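Local atomic coordinates of histone deacetylase complex subunit SAP18 (Mus musculus, PDB entry 4A6Q), a protein that serves as a subunit of the SIN3 corepressor complex, enhancing SIN3-HDAC1 transcriptional repression, and as an auxiliary component of the splicing-dependent exon junction complex. Residues F93-L96 and Y101-K104; R31-N36 and D44-G49; I106-S111 and G115-M120; L72-E75 and A80-K83; T60-T65 and Q125-G130. All blocks are in the same frame, centred on the assembly; numbering follows the deposited sequence.

Contact 1 of 5, residues F93-L96 and Y101-K104; sequences FMDL and YRVK
F93 and M94 pair antiparallel with R102 and Y101 next to the loop that joins strands 86-94 and 101-110 of a β-hairpin, a contact at the surface of the ubiquitin-like sheet. F93 and R102 form a hydrogen-bonded pair: F93 N donates to R102 O at 2.9 Å and R102 N to F93 O at 2.8 Å. M94 and Y101 follow as a non-hydrogen-bonded pair.

With CG between the backbone N and the carbonyl carbon (chi1 59°), the F93 ring is placed on the face of the sheet where R102 lies. There one ring face receives R102 CB, which makes a CH-pi contact 4.1 Å from the ring centroid and 17° off the ring normal. D95 approaches the same arginine chain from the turn: its CB and carboxylate lie against R102 CG, with D95 CG 3.6 Å from that carbon. The opposite charges are near, D95 OD2 being 4.3 Å from R102 NH1, but too far apart for a salt bridge, and D95 OD1 is used by the K97 and R98 amides. M94 runs alongside Y101, with CG 3.4 Å from Y101 CE2 and the selenium of this selenomethionine conformer oblique to the ring.

Strand 101-110 is the outermost of the sheet on this side. Y101 reaches V92 of strand 86-94, Y132 of strand 132-138 and the loop residues M43 and F46.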
# COMPACT_ATOMS: atom_id res chain seq x y z
N PHE A 93 -3.62 3.35 -8.42
CA PHE A 93 -2.76 3.14 -9.57
C PHE A 93 -3.43 3.58 -10.84
O PHE A 93 -4.65 3.63 -10.94
CB PHE A 93 -2.30 1.67 -9.68
CG PHE A 93 -3.42 0.64 -9.81
CD1 PHE A 93 -4.16 0.28 -8.70
CD2 PHE A 93 -3.63 -0.03 -11.02
CE1 PHE A 93 -5.17 -0.69 -8.77
CE2 PHE A 93 -4.64 -1.00 -11.11
CZ PHE A 93 -5.40 -1.34 -9.97
N MSE A 94 -2.64 3.94 -11.82
CA MSE A 94 -3.19 4.47 -13.06
C MSE A 94 -4.12 3.50 -13.78
O MSE A 94 -3.83 2.31 -13.94
CB MSE A 94 -2.06 4.92 -13.99
CG MSE A 94 -1.49 6.25 -13.59
SE MSE A 94 -0.17 6.94 -14.85
CE MSE A 94 0.81 5.29 -15.20
N ASP A 95 -5.26 4.03 -14.21
CA ASP A 95 -6.24 3.27 -14.97
C ASP A 95 -5.77 3.24 -16.43
O ASP A 95 -5.60 4.28 -17.06
CB ASP A 95 -7.59 3.98 -14.80
CG ASP A 95 -8.76 3.21 -15.38
OD1 ASP A 95 -8.58 2.35 -16.27
OD2 ASP A 95 -9.89 3.51 -14.91
N LEU A 96 -5.55 2.04 -16.95
CA LEU A 96 -5.03 1.89 -18.30
C LEU A 96 -6.12 1.79 -19.36
O LEU A 96 -5.82 1.74 -20.55
CB LEU A 96 -4.09 0.67 -18.37
CG LEU A 96 -2.90 0.77 -17.41
CD1 LEU A 96 -1.92 -0.39 -17.64
CD2 LEU A 96 -2.19 2.11 -17.56
N TYR A 101 -7.48 7.10 -12.18
CA TYR A 101 -6.85 6.13 -11.27
C TYR A 101 -7.87 5.07 -10.86
O TYR A 101 -9.08 5.26 -11.06
CB TYR A 101 -6.22 6.81 -10.05
CG TYR A 101 -4.89 7.45 -10.42
CD1 TYR A 101 -4.84 8.69 -11.04
CD2 TYR A 101 -3.70 6.78 -10.18
CE1 TYR A 101 -3.60 9.25 -11.42
CE2 TYR A 101 -2.46 7.33 -10.56
CZ TYR A 101 -2.44 8.55 -11.18
OH TYR A 101 -1.22 9.07 -11.55
N ARG A 102 -7.35 3.96 -10.37
CA ARG A 102 -8.12 2.83 -9.85
C ARG A 102 -7.58 2.50 -8.48
O ARG A 102 -6.48 2.91 -8.14
CB ARG A 102 -7.92 1.58 -10.71
CG ARG A 102 -8.42 1.70 -12.14
CD ARG A 102 -8.14 0.41 -12.88
NE ARG A 102 -8.81 -0.70 -12.21
CZ ARG A 102 -10.09 -1.01 -12.40
NH1 ARG A 102 -10.81 -0.30 -13.26
NH2 ARG A 102 -10.65 -2.01 -11.74
N VAL A 103 -8.32 1.71 -7.70
CA VAL A 103 -7.87 1.41 -6.36
C VAL A 103 -8.08 -0.07 -6.02
O VAL A 103 -9.08 -0.69 -6.43
CB VAL A 103 -8.57 2.34 -5.32
CG1 VAL A 103 -10.11 2.19 -5.39
CG2 VAL A 103 -8.05 2.15 -3.89
N LYS A 104 -7.12 -0.62 -5.30
CA LYS A 104 -7.16 -2.01 -4.86
C LYS A 104 -6.81 -2.06 -3.39
O LYS A 104 -5.68 -1.68 -2.98
CB LYS A 104 -6.15 -2.82 -5.67
CG LYS A 104 -5.78 -4.16 -5.06
CD LYS A 104 -6.90 -5.11 -5.12
CE LYS A 104 -6.40 -6.54 -4.86
NZ LYS A 104 -7.50 -7.49 -4.59

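Contact 2 of 5, residues R31-N36 and D44-G49; sequences RVFTTN and DEFSRG. With IPA (isopropyl alcohol), chain B.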
# COMPACT_ATOMS: atom_id res chain seq x y z
N ARG A 31 4.41 8.17 -1.91
CA ARG A 31 3.43 9.22 -1.58
C ARG A 31 2.22 8.55 -0.92
O ARG A 31 1.58 7.67 -1.53
CB ARG A 31 3.01 9.96 -2.85
CG ARG A 31 4.22 10.64 -3.57
CD ARG A 31 3.81 11.32 -4.87
NE ARG A 31 2.96 12.48 -4.62
CZ ARG A 31 2.42 13.24 -5.56
NH1 ARG A 31 2.61 12.97 -6.85
NH2 ARG A 31 1.65 14.27 -5.21
N VAL A 32 1.97 8.91 0.33
CA VAL A 32 0.93 8.27 1.14
C VAL A 32 -0.16 9.28 1.44
O VAL A 32 0.12 10.39 1.89
CB VAL A 32 1.53 7.81 2.47
CG1 VAL A 32 0.47 7.14 3.34
CG2 VAL A 32 2.68 6.83 2.20
N PHE A 33 -1.40 8.92 1.13
CA PHE A 33 -2.53 9.76 1.42
C PHE A 33 -3.30 9.06 2.51
O PHE A 33 -3.27 7.83 2.58
CB PHE A 33 -3.37 9.93 0.16
CG PHE A 33 -2.59 10.60 -0.96
CD1 PHE A 33 -1.83 9.86 -1.84
CD2 PHE A 33 -2.59 11.99 -1.09
CE1 PHE A 33 -1.10 10.47 -2.84
CE2 PHE A 33 -1.88 12.61 -2.10
CZ PHE A 33 -1.10 11.84 -2.96
N THR A 34 -3.93 9.84 3.37
CA THR A 34 -4.63 9.25 4.52
C THR A 34 -6.02 9.86 4.66
O THR A 34 -6.27 10.99 4.24
CB THR A 34 -3.85 9.42 5.88
OG1 THR A 34 -3.61 10.81 6.14
CG2 THR A 34 -2.48 8.70 5.84
N THR A 35 -6.93 9.08 5.26
CA THR A 35 -8.24 9.61 5.61
C THR A 35 -8.57 9.29 7.06
O THR A 35 -7.98 8.39 7.66
CB THR A 35 -9.39 9.01 4.76
OG1 THR A 35 -9.60 7.63 5.14
CG2 THR A 35 -9.08 9.08 3.28
N ASN A 36 -9.54 10.05 7.59
CA ASN A 36 -10.12 9.72 8.91
C ASN A 36 -11.65 9.70 8.91
O ASN A 36 -12.26 9.82 9.97
CB ASN A 36 -9.55 10.61 10.02
CG ASN A 36 -9.87 12.09 9.83
OD1 ASN A 36 -10.56 12.50 8.89
ND2 ASN A 36 -9.36 12.91 10.74
N ASP A 44 -12.35 10.02 -7.86
CA ASP A 44 -12.52 11.39 -8.33
C ASP A 44 -11.55 12.37 -7.66
O ASP A 44 -11.29 13.45 -8.18
CB ASP A 44 -13.99 11.87 -8.24
CG ASP A 44 -14.60 11.64 -6.87
OD1 ASP A 44 -15.05 10.51 -6.60
OD2 ASP A 44 -14.66 12.60 -6.06
N GLU A 45 -10.99 11.99 -6.51
CA GLU A 45 -10.04 12.85 -5.82
C GLU A 45 -8.63 12.70 -6.43
O GLU A 45 -7.72 13.42 -6.05
CB GLU A 45 -10.00 12.55 -4.31
CG GLU A 45 -11.32 12.82 -3.55
CD GLU A 45 -11.23 12.59 -2.05
OE1 GLU A 45 -10.72 13.48 -1.34
OE2 GLU A 45 -11.66 11.51 -1.57
N PHE A 46 -8.47 11.76 -7.36
CA PHE A 46 -7.19 11.56 -8.06
C PHE A 46 -7.29 11.88 -9.57
O PHE A 46 -6.37 11.59 -10.35
CB PHE A 46 -6.67 10.12 -7.84
CG PHE A 46 -6.18 9.87 -6.45
CD1 PHE A 46 -4.86 10.15 -6.11
CD2 PHE A 46 -7.03 9.36 -5.46
CE1 PHE A 46 -4.40 9.94 -4.85
CE2 PHE A 46 -6.56 9.15 -4.20
CZ PHE A 46 -5.25 9.44 -3.89
N SER A 47 -8.40 12.50 -9.96
CA SER A 47 -8.66 12.74 -11.37
C SER A 47 -8.18 14.12 -11.83
O SER A 47 -7.84 14.99 -11.02
CB SER A 47 -10.15 12.65 -11.63
OG SER A 47 -10.82 13.71 -10.96
N ARG A 48 -8.17 14.30 -13.15
CA ARG A 48 -7.89 15.59 -13.79
C ARG A 48 -6.57 16.19 -13.34
O ARG A 48 -6.47 17.42 -13.22
CB ARG A 48 -9.04 16.58 -13.54
CG ARG A 48 -10.33 16.24 -14.26
CD ARG A 48 -11.50 17.11 -13.78
NE ARG A 48 -12.14 16.56 -12.58
CZ ARG A 48 -12.30 17.23 -11.44
NH1 ARG A 48 -11.87 18.48 -11.33
NH2 ARG A 48 -12.91 16.64 -10.41
N GLY A 49 -5.58 15.35 -13.10
CA GLY A 49 -4.26 15.80 -12.70
C GLY A 49 -4.12 16.19 -11.23
O GLY A 49 -3.10 16.74 -10.84
C1 IPA B . -4.94 11.21 9.44
C2 IPA B . -5.82 12.22 8.72
C3 IPA B . -5.18 13.60 8.83
O2 IPA B . -5.95 11.88 7.35
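F46 presents the edge of its ring to the face of F33 in a T-shaped aromatic pair, with centroids 5.3 Å apart and planes at 89°. Along F46, CB leaves the backbone with CG beside the backbone N and anti to the carbonyl carbon (chi1 -71°), which turns the ring toward strand 28-35. CB and the near half of the ring do not touch F33; the meeting begins at CE1, 3.9 Å from F33 CE1. CZ, at the tip, lies 4.0 Å from F33 CD1 and reaches the root of that ring at CG, 4.1 Å away. Both rings are buried.

The pair attaches the irregular connection between strands 28-35 and 56-60 to one face of the ubiquitin-like sheet. Y132, on the neighbouring strand 132-138, joins as a third ring: it meets F33 edge-to-face and lies at about 20° to F46. Behind F46 the connection is tightened by S47 OG, which donates to D44 O at 2.8 Å.

T34, next to F33 on the strand, turns its side chain to the other face of the sheet. Its OG1 shares a 2.8 Å hydrogen bond with O2 of an isopropyl alcohol molecule, probably from the crystallisation liquor.

Contact 3 of 5, residues I106-S111 and G115-M120; sequences IGSTMS and GTDDSM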
# COMPACT_ATOMS: atom_id res chain seq x y z
N ILE A 106 -5.47 -3.72 -0.14
CA ILE A 106 -4.48 -4.79 -0.01
C ILE A 106 -4.42 -5.48 1.37
O ILE A 106 -4.16 -6.67 1.46
CB ILE A 106 -3.02 -4.36 -0.40
CG1 ILE A 106 -2.55 -3.14 0.39
CG2 ILE A 106 -2.96 -4.04 -1.90
CD1 ILE A 106 -1.03 -2.82 0.19
N GLY A 107 -4.70 -4.75 2.44
CA GLY A 107 -4.51 -5.35 3.77
C GLY A 107 -4.66 -4.33 4.86
O GLY A 107 -4.83 -3.14 4.61
N SER A 108 -4.59 -4.79 6.12
CA SER A 108 -4.77 -3.86 7.24
C SER A 108 -3.92 -4.27 8.42
O SER A 108 -3.48 -5.42 8.53
CB SER A 108 -6.23 -3.76 7.69
OG SER A 108 -6.69 -5.01 8.13
N THR A 109 -3.70 -3.30 9.28
CA THR A 109 -2.97 -3.52 10.53
C THR A 109 -3.72 -2.80 11.65
O THR A 109 -4.63 -2.00 11.42
CB THR A 109 -1.56 -2.95 10.49
OG1 THR A 109 -1.63 -1.54 10.30
CG2 THR A 109 -0.69 -3.57 9.41
N MSE A 110 -3.33 -3.09 12.90
CA MSE A 110 -3.94 -2.47 14.05
C MSE A 110 -2.88 -2.14 15.09
O MSE A 110 -2.00 -2.94 15.36
CB MSE A 110 -4.95 -3.44 14.64
CG MSE A 110 -5.52 -2.96 15.90
SE MSE A 110 -6.93 -4.13 16.33
CE MSE A 110 -8.28 -3.42 15.11
N SER A 111 -2.97 -0.94 15.64
CA SER A 111 -2.03 -0.51 16.68
C SER A 111 -2.04 -1.44 17.87
O SER A 111 -3.08 -1.69 18.44
CB SER A 111 -2.38 0.89 17.15
OG SER A 111 -2.05 1.82 16.15
N GLY A 115 -1.12 -8.94 13.51
CA GLY A 115 -2.11 -9.41 12.57
C GLY A 115 -1.49 -10.05 11.35
O GLY A 115 -0.26 -9.97 11.12
N THR A 116 -2.35 -10.67 10.55
CA THR A 116 -1.87 -11.51 9.47
C THR A 116 -1.27 -10.74 8.31
O THR A 116 -0.56 -11.36 7.50
CB THR A 116 -2.96 -12.44 8.93
OG1 THR A 116 -4.13 -11.67 8.62
CG2 THR A 116 -3.30 -13.51 9.96
N ASP A 117 -1.51 -9.43 8.23
CA ASP A 117 -0.97 -8.64 7.10
C ASP A 117 0.23 -7.80 7.53
O ASP A 117 0.73 -6.99 6.74
CB ASP A 117 -2.01 -7.70 6.47
CG ASP A 117 -3.21 -8.41 5.93
OD1 ASP A 117 -3.09 -9.59 5.53
OD2 ASP A 117 -4.29 -7.78 5.90
N ASP A 118 0.70 -7.96 8.77
CA ASP A 118 1.75 -7.08 9.28
C ASP A 118 3.01 -7.09 8.41
O ASP A 118 3.67 -6.04 8.25
CB ASP A 118 2.15 -7.48 10.70
CG ASP A 118 1.09 -7.17 11.71
OD1 ASP A 118 0.03 -6.62 11.36
OD2 ASP A 118 1.36 -7.48 12.89
N SER A 119 3.35 -8.26 7.88
CA SER A 119 4.57 -8.41 7.09
C SER A 119 4.33 -8.33 5.59
O SER A 119 5.22 -8.64 4.78
CB SER A 119 5.24 -9.75 7.41
OG SER A 119 4.43 -10.81 6.94
N MSE A 120 3.12 -7.98 5.20
CA MSE A 120 2.83 -7.79 3.79
C MSE A 120 3.64 -6.64 3.20
O MSE A 120 3.65 -5.53 3.72
CB MSE A 120 1.34 -7.53 3.59
CG MSE A 120 1.00 -7.20 2.16
SE MSE A 120 -0.87 -6.84 1.96
CE MSE A 120 -1.52 -8.61 2.26
O HOH W 1 -5.19 -8.91 2.79
O HOH W 2 -2.33 -7.32 10.03
O HOH W 3 -5.69 -8.11 8.55
O HOH W 4 -1.58 -5.45 13.19
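D117 reaches across to the edge of strand 101-110, where its OD2 accepts S108 N at 3.0 Å with an N-H...O angle of 158°. CG lies beside the backbone N of D117 (chi1 -59°); this torsion, with CB directed at the strand, brings the carboxylate to the S108 amide, which it meets with the anti lone pair of OD2, the one away from the other oxygen. G107 lets the carboxylate come close: its CA is 3.2 Å from D117 OD2. One water donates to D117 OD2 at 3.0 Å; another, which also donates to I106 O, makes a weak bond to it.

D118 adopts a similar first torsion but uses its two oxygens differently. OD1 lies beside T109, 3.7 Å from CG2, and accepts from two waters, one that also donates to S108 O and accepts from D117 N, and one that accepts from M110 N. OD2 turns back into its own loop and takes G115 N at 2.9 Å, met from above the carboxylate plane. This bond and D118 N to G115 O fasten the type I turn from G115 to D118. A second type I turn, D117 to M120, overlaps it.

M120 is extended as far as the selenium and bends only at its last torsion. Its selenium rests 3.3 Å from I106 O and 4.0 Å from I106 CB.

The aspartates and water thus serve backbone groups on the sheet's outer edge. On the inner side I106 and G107 both face F89 of strand 86-94, a classic β-bulge in the edge strand of this ubiquitin-like fold.

Contact 4 of 5, residues L72-E75 and A80-K83; sequences LVKE and ARKK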
# COMPACT_ATOMS: atom_id res chain seq x y z
N LEU A 72 5.63 4.94 10.71
CA LEU A 72 5.91 6.30 10.25
C LEU A 72 4.67 7.20 10.31
O LEU A 72 4.77 8.39 10.62
CB LEU A 72 6.49 6.28 8.83
CG LEU A 72 7.84 5.55 8.78
CD1 LEU A 72 8.27 5.26 7.35
CD2 LEU A 72 8.91 6.36 9.47
N VAL A 73 3.51 6.65 9.96
CA VAL A 73 2.28 7.41 10.04
C VAL A 73 2.02 7.84 11.49
O VAL A 73 1.62 8.98 11.76
CB VAL A 73 1.11 6.59 9.46
CG1 VAL A 73 -0.26 7.30 9.67
CG2 VAL A 73 1.33 6.33 7.98
N LYS A 74 2.30 6.94 12.43
CA LYS A 74 2.08 7.27 13.85
C LYS A 74 2.96 8.42 14.38
O LYS A 74 2.55 9.12 15.31
CB LYS A 74 2.27 6.03 14.70
CG LYS A 74 1.17 5.04 14.57
CD LYS A 74 1.66 3.69 15.03
CE LYS A 74 0.66 2.64 14.74
NZ LYS A 74 1.18 1.31 15.17
N GLU A 75 4.14 8.59 13.79
CA GLU A 75 5.02 9.72 14.11
C GLU A 75 4.33 11.06 13.87
O GLU A 75 4.57 12.01 14.61
CB GLU A 75 6.33 9.66 13.28
CG GLU A 75 7.28 8.50 13.62
CD GLU A 75 8.56 8.40 12.75
OE1 GLU A 75 8.79 9.21 11.81
OE2 GLU A 75 9.35 7.47 13.01
N ALA A 80 -3.28 8.15 16.37
CA ALA A 80 -3.38 6.84 15.75
C ALA A 80 -2.56 5.79 16.47
O ALA A 80 -2.59 4.61 16.08
CB ALA A 80 -2.96 6.92 14.29
N ARG A 81 -1.80 6.18 17.49
CA ARG A 81 -1.08 5.18 18.29
C ARG A 81 -1.99 4.40 19.23
O ARG A 81 -1.59 3.33 19.69
CB ARG A 81 0.05 5.81 19.12
CG ARG A 81 1.18 6.39 18.30
CD ARG A 81 2.26 6.94 19.23
NE ARG A 81 3.32 7.62 18.49
CZ ARG A 81 4.26 6.98 17.80
NH1 ARG A 81 4.24 5.66 17.76
NH2 ARG A 81 5.19 7.66 17.15
N LYS A 82 -3.18 4.93 19.53
CA LYS A 82 -4.06 4.31 20.51
C LYS A 82 -4.33 2.85 20.14
O LYS A 82 -4.63 2.53 18.99
CB LYS A 82 -5.37 5.10 20.62
CG LYS A 82 -6.35 4.57 21.65
CD LYS A 82 -7.56 5.49 21.73
CE LYS A 82 -8.72 4.86 22.46
NZ LYS A 82 -9.83 5.85 22.64
N LYS A 83 -4.21 1.96 21.13
CA LYS A 83 -4.32 0.53 20.89
C LYS A 83 -5.66 0.24 20.21
O LYS A 83 -6.71 0.76 20.61
CB LYS A 83 -4.23 -0.25 22.22
O HOH W 5 3.99 10.51 17.59
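R81 lays its guanidinium group against the backbone and CB of K74, in the last turn of helix 66-76. The arginine is extended from CG to NE, which carries the flat group back along the helix. This is the tightly packed part of the contact. One face covers K74 CB, with NH1 3.7 Å from that carbon, and R81 CG is 3.8 Å from the same CB. K74 O also lies over a face rather than at an N-H edge, 3.5 Å from NH2. The direct approach is van der Waals contact over the guanidinium face, and a water in the guanidinium plane supplies the polar link: it accepts from R81 NE at 3.1 Å and donates to K74 O at 3.0 Å. The positive group near carbonyls at the C-terminal end of a helix is probably favourable electrostatically.

A80 is buried with its CB directed at the helix but meets it at longer range, its CA 5.8 Å from the CA of K74, and K74 CE passes 4.0 Å from A80 O. The E75 side is loose and faces solvent. E75 touches R81 NH2 mainly through its backbone N and CA, and more loosely through CG, while its carboxylate stays well short of a salt bridge, OE2 being 5.9 Å from R81 NH2. K74 meanwhile directs its amine away from the arginine.

Inward from here, K74 packs on F87 of strand 86-94, and A80 O is hydrogen-bonded by S111 OG just past the end of strand 101-110. V73 packs on L56, I135 and I137, while A80, in the 3-10 segment after the helix, packs on F87 and T85.

Contact 5 of 5, residues T60-T65 and Q125-G130; sequences TWMDAT and QKFQIG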
# COMPACT_ATOMS: atom_id res chain seq x y z
N THR A 60 11.60 4.76 1.12
CA THR A 60 11.52 3.38 1.55
C THR A 60 11.96 2.48 0.41
O THR A 60 12.55 2.96 -0.57
CB THR A 60 10.10 3.03 2.09
OG1 THR A 60 10.11 1.76 2.77
CG2 THR A 60 9.05 3.02 0.95
N TRP A 61 11.68 1.19 0.53
CA TRP A 61 12.11 0.19 -0.45
C TRP A 61 10.94 -0.76 -0.78
O TRP A 61 9.90 -0.71 -0.14
CB TRP A 61 13.30 -0.61 0.07
CG TRP A 61 14.55 0.21 0.23
CD1 TRP A 61 15.58 0.36 -0.69
CD2 TRP A 61 14.91 0.99 1.37
NE1 TRP A 61 16.54 1.20 -0.16
CE2 TRP A 61 16.15 1.60 1.09
CE3 TRP A 61 14.30 1.24 2.61
CZ2 TRP A 61 16.80 2.43 2.00
CZ3 TRP A 61 14.93 2.06 3.50
CH2 TRP A 61 16.17 2.66 3.20
N MSE A 62 11.10 -1.60 -1.81
CA MSE A 62 10.02 -2.48 -2.27
C MSE A 62 9.63 -3.55 -1.26
O MSE A 62 8.56 -4.14 -1.40
CB MSE A 62 10.39 -3.14 -3.61
CG MSE A 62 10.53 -2.17 -4.74
SE MSE A 62 8.79 -1.45 -5.16
CE MSE A 62 7.78 -3.08 -5.46
N ASP A 63 10.48 -3.80 -0.27
CA ASP A 63 10.14 -4.76 0.80
C ASP A 63 9.63 -4.09 2.06
O ASP A 63 9.56 -4.72 3.13
CB ASP A 63 11.31 -5.75 1.07
CG ASP A 63 12.54 -5.08 1.68
OD1 ASP A 63 12.61 -3.82 1.71
OD2 ASP A 63 13.45 -5.82 2.13
N ALA A 64 9.24 -2.81 1.94
CA ALA A 64 8.55 -2.16 3.03
C ALA A 64 7.27 -2.96 3.40
O ALA A 64 6.49 -3.33 2.53
CB ALA A 64 8.17 -0.75 2.65
N THR A 65 7.06 -3.15 4.70
CA THR A 65 5.85 -3.87 5.20
C THR A 65 4.80 -2.91 5.70
O THR A 65 5.08 -1.74 6.00
CB THR A 65 6.19 -4.80 6.36
OG1 THR A 65 6.62 -4.02 7.49
CG2 THR A 65 7.31 -5.78 5.95
N GLN A 125 2.47 -7.04 -3.42
CA GLN A 125 1.19 -6.56 -3.96
C GLN A 125 1.36 -5.90 -5.33
O GLN A 125 0.45 -5.23 -5.81
CB GLN A 125 0.54 -5.60 -2.97
CG GLN A 125 0.38 -6.17 -1.59
CD GLN A 125 -0.47 -7.41 -1.61
OE1 GLN A 125 -1.64 -7.35 -2.04
NE2 GLN A 125 0.09 -8.55 -1.18
N LYS A 126 2.53 -6.10 -5.94
CA LYS A 126 2.89 -5.53 -7.25
C LYS A 126 2.76 -4.02 -7.33
O LYS A 126 2.40 -3.45 -8.35
CB LYS A 126 2.11 -6.23 -8.34
CG LYS A 126 2.29 -7.71 -8.20
CD LYS A 126 2.79 -8.29 -9.44
CE LYS A 126 1.62 -8.48 -10.29
NZ LYS A 126 2.04 -9.10 -11.58
N PHE A 127 3.08 -3.38 -6.23
CA PHE A 127 3.23 -1.93 -6.19
C PHE A 127 4.27 -1.53 -7.23
O PHE A 127 5.27 -2.22 -7.42
CB PHE A 127 3.72 -1.52 -4.78
CG PHE A 127 3.94 -0.06 -4.66
CD1 PHE A 127 2.89 0.79 -4.37
CD2 PHE A 127 5.21 0.46 -4.84
CE1 PHE A 127 3.11 2.16 -4.26
CE2 PHE A 127 5.43 1.79 -4.74
CZ PHE A 127 4.38 2.64 -4.47
N GLN A 128 4.02 -0.40 -7.88
CA GLN A 128 4.98 0.17 -8.82
C GLN A 128 5.23 1.60 -8.45
O GLN A 128 4.34 2.31 -7.98
CB GLN A 128 4.45 0.10 -10.26
CG GLN A 128 4.34 -1.33 -10.71
CD GLN A 128 3.93 -1.49 -12.16
OE1 GLN A 128 4.15 -2.55 -12.74
NE2 GLN A 128 3.35 -0.47 -12.75
N ILE A 129 6.47 2.05 -8.67
CA ILE A 129 6.78 3.45 -8.48
C ILE A 129 5.84 4.19 -9.37
O ILE A 129 5.64 3.81 -10.52
CB ILE A 129 8.27 3.76 -8.89
CG1 ILE A 129 9.16 3.69 -7.67
CG2 ILE A 129 8.39 5.11 -9.54
CD1 ILE A 129 9.21 2.33 -7.09
N GLY A 130 5.22 5.24 -8.86
CA GLY A 130 4.26 5.95 -9.67
C GLY A 130 2.89 5.73 -9.06
O GLY A 130 1.97 6.55 -9.26
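The turn that presents M62 to F127 is closed by A64 N, which donates to W61 O at 3.0 Å. This type I turn, W61 to A64, leads to T65, the N-cap of helix 66-76, whose OG1 accepts E68 N.

From the turn, M62 reaches across to the loop that precedes strand 132-138. Its chain, modelled as selenomethionine, coils at every step: CG sits beside the backbone N (chi1 -65°), and two further bends at chi2 and chi3 bring the selenium to the edge of the F127 ring. It is 4.1 Å from F127 CD2 and 5.4 Å from the ring centroid, 84° off the ring normal. This is a Met-aromatic contact made at the edge. The terminal methyl continues past the ring to the backbone, where CE lies 3.3 Å from F127 O. I129 adds its tip, CD1, 4.3 Å from the selenium.

F127 is buried, and its CG stands anti to the backbone N (chi1 179°), directing the ring inward to L30 and I91 of the sheet; M62 and I129 both reach L28.

The two loops are thus joined here mainly by dispersion, the selenium standing in for the methionine sulfur, with the methyl, probably slightly positive, facing a carbonyl oxygen. Such an interface depends on shape and on the bent methionine chain more than on directional bonds.

Overall arrangement
Contact 2 is the buried one, a ring pair on one face of the sheet; contact 1 is a surface hairpin held by backbone bonds, and the two meet where Y101 packs on F46. Contacts 1 and 3 share strand 101-110 but lie about 22 Å apart between centres: the first pairs that strand with its neighbour, the second serves its outer edge with carboxylates and water. Contacts 3, 4 and 5 are partly buried; contact 3 adjoins contact 4 through S111 and A80, and contact 5 through M120 and Q125. At the two ends of helix 66-76, a guanidinium face packed on K74 and a water link contact 4, a selenomethionine and an aromatic edge contact 5.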